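Local coordinates for protein citrate lyase (Yersinia pestis, PDB 3QLL) that is a putative citrate lyase beta subunit that probably binds magnesium and acts as a carbon-carbon lyase of the HpcH/HpaI aldolase family, at residues G110-A115 and L135-S140; A142-L147 and A177-K182; G162-V167 and N171-I176; R212-C217 and I222-A227. All coordinates share one frame; numbering follows the deposited sequence.

Contact 1 of 4, residues G110-A115 and L135-S140; sequences GLDTRA and LPKTES
Pro136 presses the CG corner of its ring against the backbone of Gly110. CG lies 3.5 Å from Gly110 N and 3.8 Å from Gly110 CA. Beside this, Leu135 sends CD1 up to 4.3 Å from Leu111 N. No hydrogen bond crosses the contact. The two loops meet by packing alone.

Lys137 can be followed outward. Its CB points toward the other loop without touching it closely. CG carries the chain on, again without close contact. CD is the atom nearest the carboxylate, 4.3 Å from Asp112 OD2. CE and NZ then lead away, and NZ ends 6.3 Å from Asp112 OD2. The opposite charges are near each other but not paired.

Both loops follow strands of a TIM barrel, 104-107 and 132-135, at the C-terminal ends where this fold carries its active site. The side chain of Pro136 is about 3 Å from that of Glu165, predicted to bind magnesium, and about 4 Å from that of Arg107, predicted to bind substrate.

The first loop is fixed from within. Gly110 to Thr113 form a type I turn, and Gly110 O receives two bonds from Thr113, one from N and one from OG1. The hydroxyl is the closer donor, 2.7 Å from Gly110 O, and uses a lone pair in the carbonyl plane. Thr113 is also the N-cap of helix 114-125, where its OG1 is bonded to Gly116 N.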
loop_
_atom_site.group_PDB
_atom_site.type_symbol
_atom_site.label_atom_id
_atom_site.label_comp_id
_atom_site.label_asym_id
_atom_site.label_seq_id
_atom_site.Cartn_x
_atom_site.Cartn_y
_atom_site.Cartn_z
ATOM N N GLY A 110 -0.332 21.413 -17.914
ATOM C CA GLY A 110 -1.091 21.415 -16.673
ATOM C C GLY A 110 -2.033 22.610 -16.516
ATOM O O GLY A 110 -1.761 23.719 -16.998
ATOM N N LEU A 111 -3.177 22.345 -15.884
ATOM C CA LEU A 111 -4.167 23.375 -15.575
ATOM C C LEU A 111 -3.589 24.502 -14.727
ATOM O O LEU A 111 -4.028 25.661 -14.792
ATOM C CB LEU A 111 -5.334 22.760 -14.856
ATOM C CG LEU A 111 -6.617 22.660 -15.655
ATOM C CD1 LEU A 111 -7.609 21.865 -14.802
ATOM C CD2 LEU A 111 -7.160 24.064 -15.949
ATOM N N ASP A 112 -2.572 24.155 -13.952
ATOM C CA ASP A 112 -1.927 25.132 -13.116
ATOM C C ASP A 112 -0.754 25.817 -13.859
ATOM O O ASP A 112 0.066 26.455 -13.211
ATOM C CB ASP A 112 -1.435 24.475 -11.837
ATOM C CG ASP A 112 -0.503 23.303 -12.099
ATOM O OD1 ASP A 112 -0.493 22.772 -13.237
ATOM O OD2 ASP A 112 0.187 22.877 -11.142
ATOM N N THR A 113 -0.659 25.655 -15.189
ATOM C CA THR A 113 0.322 26.428 -15.997
ATOM C C THR A 113 -0.364 27.420 -16.979
ATOM O O THR A 113 -1.438 27.126 -17.559
ATOM C CB THR A 113 1.304 25.480 -16.802
ATOM O OG1 THR A 113 0.601 24.763 -17.837
ATOM C CG2 THR A 113 1.915 24.432 -15.870
ATOM N N ARG A 114 0.298 28.563 -17.206
ATOM C CA ARG A 114 -0.143 29.508 -18.222
ATOM C C ARG A 114 -0.271 28.811 -19.583
ATOM O O ARG A 114 -1.202 29.091 -20.341
ATOM C CB ARG A 114 0.811 30.683 -18.311
ATOM C CG ARG A 114 0.483 31.640 -19.458
ATOM C CD ARG A 114 1.128 33.008 -19.298
ATOM N NE ARG A 114 0.657 33.928 -20.326
ATOM C CZ ARG A 114 1.255 35.077 -20.620
ATOM N NH1 ARG A 114 2.357 35.433 -19.972
ATOM N NH2 ARG A 114 0.769 35.863 -21.573
ATOM N N ALA A 115 0.671 27.924 -19.900
ATOM C CA ALA A 115 0.554 27.116 -21.100
ATOM C C ALA A 115 -0.785 26.360 -21.200
ATOM O O ALA A 115 -1.466 26.450 -22.225
ATOM C CB ALA A 115 1.730 26.152 -21.196
ATOM N N LEU A 135 -4.693 14.891 -19.340
ATOM C CA LEU A 135 -4.364 15.947 -18.397
ATOM C C LEU A 135 -3.227 15.533 -17.455
ATOM O O LEU A 135 -3.402 14.607 -16.650
ATOM C CB LEU A 135 -5.599 16.322 -17.583
ATOM C CG LEU A 135 -5.320 17.438 -16.578
ATOM C CD1 LEU A 135 -5.087 18.742 -17.361
ATOM C CD2 LEU A 135 -6.443 17.553 -15.517
ATOM N N PRO A 136 -2.075 16.225 -17.525
ATOM C CA PRO A 136 -0.927 15.948 -16.653
ATOM C C PRO A 136 -1.186 16.390 -15.238
ATOM O O PRO A 136 -2.016 17.288 -14.995
ATOM C CB PRO A 136 0.200 16.824 -17.247
ATOM C CG PRO A 136 -0.480 17.889 -17.904
ATOM C CD PRO A 136 -1.788 17.339 -18.437
ATOM N N LYS A 137 -0.473 15.759 -14.318
ATOM C CA LYS A 137 -0.531 16.134 -12.922
ATOM C C LYS A 137 -1.968 16.242 -12.391
ATOM O O LYS A 137 -2.318 17.213 -11.723
ATOM C CB LYS A 137 0.234 17.444 -12.697
ATOM C CG LYS A 137 1.087 17.427 -11.451
ATOM C CD LYS A 137 1.678 18.799 -11.121
ATOM C CE LYS A 137 2.575 18.735 -9.879
ATOM N NZ LYS A 137 3.683 17.720 -9.966
ATOM N N THR A 138 -2.797 15.249 -12.688
ATOM C CA THR A 138 -4.149 15.199 -12.148
ATOM C C THR A 138 -4.062 14.899 -10.649
ATOM O O THR A 138 -3.399 13.928 -10.242
ATOM C CB THR A 138 -4.966 14.126 -12.845
ATOM O OG1 THR A 138 -5.073 14.481 -14.218
ATOM C CG2 THR A 138 -6.373 14.038 -12.243
ATOM N N GLU A 139 -4.595 15.827 -9.841
ATOM C CA GLU A 139 -4.362 15.767 -8.392
ATOM C C GLU A 139 -5.639 15.775 -7.571
ATOM O O GLU A 139 -5.612 15.699 -6.340
ATOM C CB GLU A 139 -3.433 16.883 -7.955
ATOM C CG GLU A 139 -1.967 16.556 -8.326
ATOM C CD GLU A 139 -0.976 17.560 -7.764
ATOM O OE1 GLU A 139 -1.322 18.749 -7.608
ATOM O OE2 GLU A 139 0.132 17.159 -7.424
ATOM N N SER A 140 -6.778 15.809 -8.246
ATOM C CA SER A 140 -8.050 15.863 -7.537
ATOM C C SER A 140 -9.138 15.531 -8.501
ATOM O O SER A 140 -8.920 15.508 -9.701
ATOM C CB SER A 140 -8.310 17.273 -6.964
ATOM O OG SER A 140 -8.843 18.088 -8.009
#

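Contact 2 of 4, residues A142-L147 and A177-K182; sequences AHLQIL and AAATPK
Gln145 and Ala179 share the single hydrogen bond across this contact. Gln145 NE2 donates to Ala179 O at 2.9 Å, and the N-H points almost straight at the oxygen, at 174°. The donor lies in the carbonyl plane and meets a lone pair. The acceptor in turn lies nearly in the plane of the Gln145 amide, so each partner lies in the plane of the other's group. CG of Gln145 sits beside the backbone N, with chi1 at -66°. From there the extended chain carries the amide off the helix to the loop.

Apolar packing lies next to this bond. The methyl CB of Ala179 is 4.1 Å from Leu144 CB, and Leu144 CD1 is just as near to it. Leu144 CB also has Thr180 CG2 at 4.2 Å. Behind this layer Leu144 rests on Leu183, the first residue of strand 183-188.

The remaining polar bonds shape the loop. Thr180 OG1 accepts from Lys182 N at 3.2 Å, which makes an ST turn. The same hydroxyl is hydrogen-bonded to Asp148 of helix 141-150, so Thr180 has its methyl and its oxygen both engaged by that helix.

This is outer-layer packing of a TIM barrel. One peripheral helix, 141-150, leans on the loop that leads into strand 183-188, well away from the predicted metal site.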
loop_
_atom_site.group_PDB
_atom_site.type_symbol
_atom_site.label_atom_id
_atom_site.label_comp_id
_atom_site.label_asym_id
_atom_site.label_seq_id
_atom_site.Cartn_x
_atom_site.Cartn_y
_atom_site.Cartn_z
ATOM N N ALA A 142 -11.716 17.382 -8.882
ATOM C CA ALA A 142 -12.078 18.670 -9.460
ATOM C C ALA A 142 -11.248 18.934 -10.723
ATOM O O ALA A 142 -11.736 19.552 -11.662
ATOM C CB ALA A 142 -11.925 19.810 -8.431
ATOM N N HIS A 143 -10.014 18.424 -10.771
ATOM C CA HIS A 143 -9.202 18.607 -12.010
ATOM C C HIS A 143 -9.940 18.107 -13.221
ATOM O O HIS A 143 -10.052 18.795 -14.237
ATOM C CB HIS A 143 -7.910 17.833 -11.936
ATOM C CG HIS A 143 -6.795 18.551 -11.256
ATOM N ND1 HIS A 143 -6.774 18.763 -9.898
ATOM C CD2 HIS A 143 -5.661 19.096 -11.740
ATOM C CE1 HIS A 143 -5.668 19.403 -9.572
ATOM N NE2 HIS A 143 -4.979 19.620 -10.670
ATOM N N LEU A 144 -10.479 16.905 -13.066
ATOM C CA LEU A 144 -11.187 16.245 -14.146
ATOM C C LEU A 144 -12.572 16.881 -14.355
ATOM O O LEU A 144 -13.049 16.987 -15.475
ATOM C CB LEU A 144 -11.303 14.744 -13.878
ATOM C CG LEU A 144 -9.964 14.026 -13.831
ATOM C CD1 LEU A 144 -10.221 12.539 -13.651
ATOM C CD2 LEU A 144 -9.209 14.313 -15.149
ATOM N N GLN A 145 -13.219 17.295 -13.278
ATOM C CA GLN A 145 -14.574 17.847 -13.440
ATOM C C GLN A 145 -14.596 19.193 -14.141
ATOM O O GLN A 145 -15.471 19.457 -14.957
ATOM C CB GLN A 145 -15.289 17.945 -12.085
ATOM C CG GLN A 145 -15.505 16.560 -11.556
ATOM C CD GLN A 145 -15.717 16.469 -10.039
ATOM O OE1 GLN A 145 -15.489 17.419 -9.284
ATOM N NE2 GLN A 145 -16.120 15.284 -9.588
ATOM N N ILE A 146 -13.567 19.987 -13.866
ATOM C CA ILE A 146 -13.337 21.251 -14.540
ATOM C C ILE A 146 -13.188 21.076 -16.047
ATOM O O ILE A 146 -13.834 21.782 -16.810
ATOM C CB ILE A 146 -12.099 21.952 -13.983
ATOM C CG1 ILE A 146 -12.337 22.378 -12.541
ATOM C CG2 ILE A 146 -11.764 23.156 -14.826
ATOM C CD1 ILE A 146 -11.118 22.991 -11.870
ATOM N N LEU A 147 -12.321 20.157 -16.458
ATOM C CA LEU A 147 -12.151 19.821 -17.868
ATOM C C LEU A 147 -13.439 19.327 -18.509
ATOM O O LEU A 147 -13.782 19.743 -19.638
ATOM C CB LEU A 147 -11.072 18.778 -18.040
ATOM C CG LEU A 147 -9.700 19.346 -18.331
ATOM C CD1 LEU A 147 -8.794 18.183 -18.705
ATOM C CD2 LEU A 147 -9.726 20.410 -19.432
ATOM N N ALA A 177 -10.437 8.674 -9.843
ATOM C CA ALA A 177 -10.957 7.581 -10.696
ATOM C C ALA A 177 -12.486 7.545 -10.719
ATOM O O ALA A 177 -13.067 7.061 -11.671
ATOM C CB ALA A 177 -10.397 6.231 -10.259
ATOM N N ALA A 178 -13.114 8.154 -9.713
ATOM C CA ALA A 178 -14.560 8.176 -9.596
ATOM C C ALA A 178 -15.114 9.567 -9.987
ATOM O O ALA A 178 -16.317 9.855 -9.801
ATOM C CB ALA A 178 -14.986 7.805 -8.167
ATOM N N ALA A 179 -14.244 10.424 -10.517
ATOM C CA ALA A 179 -14.594 11.862 -10.656
ATOM C C ALA A 179 -15.728 12.183 -11.637
ATOM O O ALA A 179 -16.445 13.147 -11.447
ATOM C CB ALA A 179 -13.335 12.675 -11.032
ATOM N N THR A 180 -15.693 11.553 -12.801
ATOM C CA THR A 180 -16.700 11.759 -13.849
ATOM C C THR A 180 -16.752 10.562 -14.791
ATOM O O THR A 180 -15.728 9.953 -15.052
ATOM C CB THR A 180 -16.415 13.082 -14.622
ATOM O OG1 THR A 180 -17.235 13.125 -15.788
ATOM C CG2 THR A 180 -15.005 13.112 -15.092
ATOM N N PRO A 181 -17.934 10.268 -15.363
ATOM C CA PRO A 181 -18.161 9.198 -16.366
ATOM C C PRO A 181 -17.303 9.433 -17.598
ATOM O O PRO A 181 -17.067 8.514 -18.378
ATOM C CB PRO A 181 -19.638 9.353 -16.731
ATOM C CG PRO A 181 -20.255 9.989 -15.546
ATOM C CD PRO A 181 -19.201 10.823 -14.852
ATOM N N LYS A 182 -16.997 10.693 -17.874
ATOM C CA LYS A 182 -16.156 10.995 -19.020
ATOM C C LYS A 182 -14.703 10.508 -18.909
ATOM O O LYS A 182 -14.015 10.391 -19.921
ATOM C CB LYS A 182 -16.212 12.479 -19.334
ATOM C CG LYS A 182 -17.408 12.724 -20.220
ATOM C CD LYS A 182 -17.784 14.169 -20.356
ATOM C CE LYS A 182 -16.788 14.918 -21.208
ATOM N NZ LYS A 182 -17.403 16.124 -21.820
#

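Contact 3 of 4, residues G162-V167 and N171-I176; sequences GIIESV and NAVESI
Val167 O accepts from Asn171 N at 2.9 Å, the one hydrogen bond across this contact. The N-H runs to the oxygen at 163°, and the donor is tilted 22° from the carbonyl plane. It is the i to i+4 bond of a short helix, 167-171. Asn171 and Val167 lie side by side and point the same way. The amide nitrogen ND2 of Asn171 is 3.7 Å from Val167 CG1, while OD1 is hydrogen-bonded to Arg212.

The deeper half is apolar. Ile164 points from the strand toward helix 173-177. Its CD1 meets Ile176 CD1 tip to tip at 3.9 Å. The same methyl has Val173 CG2 at 4.1 Å, but there the two side chains cross at about a right angle. Val173 keeps CG2 anti to its backbone nitrogen and CG1 in the crowded position, chi1 75°. That turn gives CG2 to Ile164.

Ala172 O is held twice, by Ile176 N as the first helical bond and by Ser175 OG at 3.2 Å. Ala172 is the N-cap of helix 173-177.

Glu165, predicted to bind magnesium and substrate, follows strand 159-164 directly. Ile164 faces the outer layer of the TIM barrel: besides Val173 and Ile176, Leu213 of helix 203-220 and Met193 of helix 190-197 touch it. Val167 and Asn171 pack on Ser215 and Met219 of a second subunit.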
loop_
_atom_site.group_PDB
_atom_site.type_symbol
_atom_site.label_atom_id
_atom_site.label_comp_id
_atom_site.label_asym_id
_atom_site.label_seq_id
_atom_site.Cartn_x
_atom_site.Cartn_y
_atom_site.Cartn_z
ATOM N N GLY A 162 -6.585 10.966 -17.143
ATOM C CA GLY A 162 -5.806 11.666 -16.132
ATOM C C GLY A 162 -4.446 10.997 -15.943
ATOM O O GLY A 162 -4.312 9.788 -16.172
ATOM N N ILE A 163 -3.415 11.782 -15.646
ATOM C CA ILE A 163 -2.106 11.210 -15.310
ATOM C C ILE A 163 -1.871 11.339 -13.806
ATOM O O ILE A 163 -1.866 12.450 -13.261
ATOM C CB ILE A 163 -0.950 11.883 -16.063
ATOM C CG1 ILE A 163 -1.155 11.772 -17.569
ATOM C CG2 ILE A 163 0.405 11.291 -15.639
ATOM C CD1 ILE A 163 -0.023 12.389 -18.354
ATOM N N ILE A 164 -1.606 10.209 -13.157
ATOM C CA ILE A 164 -1.252 10.192 -11.763
ATOM C C ILE A 164 0.281 10.164 -11.667
ATOM O O ILE A 164 0.906 9.144 -11.885
ATOM C CB ILE A 164 -1.879 8.974 -11.066
ATOM C CG1 ILE A 164 -3.391 8.972 -11.321
ATOM C CG2 ILE A 164 -1.700 8.975 -9.562
ATOM C CD1 ILE A 164 -4.159 10.089 -10.600
ATOM N N GLU A 165 0.883 11.330 -11.428
ATOM C CA GLU A 165 2.354 11.433 -11.394
ATOM C C GLU A 165 2.879 12.052 -10.086
ATOM O O GLU A 165 4.017 12.486 -10.040
ATOM C CB GLU A 165 2.906 12.225 -12.585
ATOM C CG GLU A 165 1.992 13.309 -13.131
ATOM C CD GLU A 165 2.473 13.870 -14.466
ATOM O OE1 GLU A 165 3.482 13.376 -15.047
ATOM O OE2 GLU A 165 1.787 14.768 -14.984
ATOM N N SER A 166 2.018 12.274 -9.103
ATOM C CA SER A 166 2.471 12.924 -7.849
ATOM C C SER A 166 1.916 12.251 -6.593
ATOM O O SER A 166 0.907 11.553 -6.657
ATOM C CB SER A 166 2.098 14.411 -7.875
ATOM O OG SER A 166 0.686 14.564 -7.883
ATOM N N VAL A 167 2.594 12.432 -5.460
ATOM C CA VAL A 167 2.079 11.943 -4.188
ATOM C C VAL A 167 0.650 12.472 -3.900
ATOM O O VAL A 167 -0.222 11.723 -3.426
ATOM C CB VAL A 167 3.003 12.324 -3.024
ATOM C CG1 VAL A 167 2.312 12.014 -1.699
ATOM C CG2 VAL A 167 4.299 11.564 -3.124
ATOM N N ASN A 171 -2.568 9.977 -3.431
ATOM C CA ASN A 171 -3.392 9.967 -2.209
ATOM C C ASN A 171 -4.878 10.247 -2.500
ATOM O O ASN A 171 -5.737 9.933 -1.697
ATOM C CB ASN A 171 -2.841 10.924 -1.130
ATOM C CG ASN A 171 -1.598 10.362 -0.468
ATOM O OD1 ASN A 171 -1.370 9.158 -0.495
ATOM N ND2 ASN A 171 -0.789 11.213 0.104
ATOM N N ALA A 172 -5.159 10.879 -3.633
ATOM C CA ALA A 172 -6.535 11.150 -3.986
ATOM C C ALA A 172 -6.997 10.242 -5.129
ATOM O O ALA A 172 -8.005 10.540 -5.759
ATOM C CB ALA A 172 -6.705 12.625 -4.376
ATOM N N VAL A 173 -6.265 9.155 -5.407
ATOM C CA VAL A 173 -6.529 8.395 -6.638
ATOM C C VAL A 173 -7.934 7.774 -6.670
ATOM O O VAL A 173 -8.555 7.697 -7.719
ATOM C CB VAL A 173 -5.418 7.331 -6.971
ATOM C CG1 VAL A 173 -5.507 6.086 -6.064
ATOM C CG2 VAL A 173 -5.496 6.928 -8.437
ATOM N N GLU A 174 -8.437 7.370 -5.509
ATOM C CA GLU A 174 -9.775 6.820 -5.430
ATOM C C GLU A 174 -10.808 7.862 -5.856
ATOM O O GLU A 174 -11.701 7.572 -6.639
ATOM C CB GLU A 174 -10.074 6.264 -4.017
ATOM C CG GLU A 174 -9.138 5.070 -3.663
ATOM C CD GLU A 174 -7.692 5.499 -3.341
ATOM O OE1 GLU A 174 -7.488 6.684 -3.002
ATOM O OE2 GLU A 174 -6.759 4.657 -3.431
ATOM N N SER A 175 -10.681 9.084 -5.374
ATOM C CA SER A 175 -11.665 10.089 -5.740
ATOM C C SER A 175 -11.514 10.579 -7.192
ATOM O O SER A 175 -12.527 10.952 -7.784
ATOM C CB SER A 175 -11.645 11.261 -4.739
ATOM O OG SER A 175 -10.579 12.164 -4.885
ATOM N N ILE A 176 -10.285 10.639 -7.724
ATOM C CA ILE A 176 -10.020 10.975 -9.141
ATOM C C ILE A 176 -10.632 9.963 -10.127
ATOM O O ILE A 176 -11.171 10.343 -11.167
ATOM C CB ILE A 176 -8.491 11.110 -9.395
ATOM C CG1 ILE A 176 -7.989 12.361 -8.679
ATOM C CG2 ILE A 176 -8.158 11.108 -10.902
ATOM C CD1 ILE A 176 -6.470 12.445 -8.526
#

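Contact 4 of 4, residues R212-C217 and I222-A227; sequences RLVSAC and IPAIDA
Cys217 carries most of this contact, turning its side chain from the helix toward the strand. SG lies 3.9 Å from Ala224 CB and 3.8 Å from Pro223 O. Val214, one helical turn earlier, adds CG2 at 3.9 Å from the same Ala224 methyl. Ala224 CB is therefore touched by two side chains of the helix.

Ile222 also packs on Cys217. Its CG1 is between the backbone nitrogen and the carbonyl carbon, chi1 65°, and lies 3.8 Å from Cys217 CB. Ile222 N donates to Cys217 O at 3.0 Å. The bond is nearly straight at 171°, yet the donor stands 42° above the carbonyl plane. It spans five residues instead of the usual four, and so ties the end of helix 203-220 to the chain that turns away from it.

The turn is an alpha-beta connection of the TIM barrel. Helix 203-220 lies outside the wall, and strand 224-226 runs back into it.

A second shell holds both pieces in place. Leu213 and Cys217 rest on Leu186 of strand 183-188, and Ala224 also touches Phe250. Asp226, further along the strand, forms salt bridges with Lys253 and Arg210. Arg210 belongs to helix 203-220, so its bridge is a further tie between helix and strand. On the outer side, Val214 packs on Ile197 of a third subunit.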
loop_
_atom_site.group_PDB
_atom_site.type_symbol
_atom_site.label_atom_id
_atom_site.label_comp_id
_atom_site.label_asym_id
_atom_site.label_seq_id
_atom_site.Cartn_x
_atom_site.Cartn_y
_atom_site.Cartn_z
ATOM N N ARG A 212 -2.080 0.624 -6.141
ATOM C CA ARG A 212 -3.144 1.536 -5.738
ATOM C C ARG A 212 -3.805 2.178 -6.949
ATOM O O ARG A 212 -5.021 2.385 -6.960
ATOM C CB ARG A 212 -2.613 2.605 -4.778
ATOM C CG ARG A 212 -3.705 3.256 -3.997
ATOM C CD ARG A 212 -3.206 4.214 -2.933
ATOM N NE ARG A 212 -4.275 5.092 -2.462
ATOM C CZ ARG A 212 -4.045 6.151 -1.714
ATOM N NH1 ARG A 212 -2.795 6.412 -1.370
ATOM N NH2 ARG A 212 -5.046 6.922 -1.306
ATOM N N LEU A 213 -3.020 2.489 -7.978
ATOM C CA LEU A 213 -3.625 3.058 -9.176
ATOM C C LEU A 213 -4.541 2.048 -9.884
ATOM O O LEU A 213 -5.714 2.357 -10.159
ATOM C CB LEU A 213 -2.561 3.566 -10.137
ATOM C CG LEU A 213 -3.104 3.994 -11.508
ATOM C CD1 LEU A 213 -4.058 5.161 -11.347
ATOM C CD2 LEU A 213 -1.986 4.369 -12.449
ATOM N N VAL A 214 -4.042 0.828 -10.085
ATOM C CA VAL A 214 -4.805 -0.223 -10.773
ATOM C C VAL A 214 -6.116 -0.513 -10.015
ATOM O O VAL A 214 -7.190 -0.561 -10.612
ATOM C CB VAL A 214 -3.961 -1.521 -10.923
ATOM C CG1 VAL A 214 -4.806 -2.678 -11.427
ATOM C CG2 VAL A 214 -2.828 -1.275 -11.865
ATOM N N SER A 215 -6.032 -0.646 -8.697
ATOM C CA SER A 215 -7.218 -0.871 -7.874
ATOM C C SER A 215 -8.331 0.196 -8.065
ATOM O O SER A 215 -9.489 -0.126 -8.190
ATOM C CB SER A 215 -6.819 -0.959 -6.398
ATOM O OG SER A 215 -7.969 -0.974 -5.587
ATOM N N ALA A 216 -7.945 1.457 -8.107
ATOM C CA ALA A 216 -8.853 2.580 -8.269
ATOM C C ALA A 216 -9.514 2.549 -9.646
ATOM O O ALA A 216 -10.740 2.735 -9.776
ATOM C CB ALA A 216 -8.104 3.913 -8.038
ATOM N N CYS A 217 -8.716 2.232 -10.661
ATOM C CA CYS A 217 -9.218 2.027 -12.027
ATOM C C CYS A 217 -10.252 0.916 -12.131
ATOM O O CYS A 217 -11.367 1.145 -12.661
ATOM C CB CYS A 217 -8.040 1.751 -12.993
ATOM S SG CYS A 217 -7.054 3.326 -13.211
ATOM N N ILE A 222 -12.449 1.443 -15.461
ATOM C CA ILE A 222 -11.549 2.022 -16.473
ATOM C C ILE A 222 -10.183 1.328 -16.486
ATOM O O ILE A 222 -9.705 0.846 -15.454
ATOM C CB ILE A 222 -11.338 3.578 -16.247
ATOM C CG1 ILE A 222 -10.609 3.844 -14.921
ATOM C CG2 ILE A 222 -12.681 4.357 -16.333
ATOM C CD1 ILE A 222 -10.557 5.306 -14.519
ATOM N N PRO A 223 -9.504 1.351 -17.643
ATOM C CA PRO A 223 -8.184 0.724 -17.719
ATOM C C PRO A 223 -7.127 1.566 -17.023
ATOM O O PRO A 223 -7.250 2.814 -16.979
ATOM C CB PRO A 223 -7.891 0.668 -19.207
ATOM C CG PRO A 223 -8.705 1.742 -19.796
ATOM C CD PRO A 223 -9.903 1.953 -18.919
ATOM N N ALA A 224 -6.145 0.887 -16.426
ATOM C CA ALA A 224 -4.916 1.513 -15.943
ATOM C C ALA A 224 -3.879 1.440 -17.045
ATOM O O ALA A 224 -3.692 0.389 -17.673
ATOM C CB ALA A 224 -4.422 0.819 -14.720
ATOM N N ILE A 225 -3.255 2.567 -17.343
ATOM C CA ILE A 225 -2.233 2.576 -18.363
ATOM C C ILE A 225 -0.855 2.818 -17.783
ATOM O O ILE A 225 -0.600 3.883 -17.226
ATOM C CB ILE A 225 -2.523 3.637 -19.419
ATOM C CG1 ILE A 225 -3.940 3.440 -19.975
ATOM C CG2 ILE A 225 -1.467 3.577 -20.522
ATOM C CD1 ILE A 225 -4.505 4.675 -20.613
ATOM N N ASP A 226 0.046 1.853 -17.972
ATOM C CA ASP A 226 1.376 1.969 -17.398
ATOM C C ASP A 226 2.213 3.091 -18.041
ATOM O O ASP A 226 2.028 3.460 -19.227
ATOM C CB ASP A 226 2.126 0.633 -17.472
ATOM C CG ASP A 226 3.368 0.606 -16.570
ATOM O OD1 ASP A 226 3.424 1.377 -15.564
ATOM O OD2 ASP A 226 4.277 -0.201 -16.864
ATOM N N ALA A 227 3.135 3.592 -17.214
ATOM C CA ALA A 227 4.148 4.549 -17.585
ATOM C C ALA A 227 4.973 4.057 -18.760
ATOM O O ALA A 227 5.088 2.851 -18.982
ATOM C CB ALA A 227 5.044 4.851 -16.386
#

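How the contacts relate
The four contacts follow one arc of the TIM barrel. Contacts 1 and 3 have centres 12 Å apart and meet beside the predicted magnesium site. There Glu165 OE2 lies 2.6 Å from Lys137 N, a probable hydrogen bond. Glu139 OE2 and Ser166 OG make a second link at 2.7 Å. Contact 3 is nested in the chain loop closed by contact 2, and Leu144 CD1 packs 3.4 Å from Ile176 O. Contacts 3 and 4, with centres 10 Å apart, are joined by the salt bridge from Arg212 NE to Glu174 OE2 at 2.7 Å. Contacts 1 and 4 do not touch, with nearest atoms about 9 Å apart.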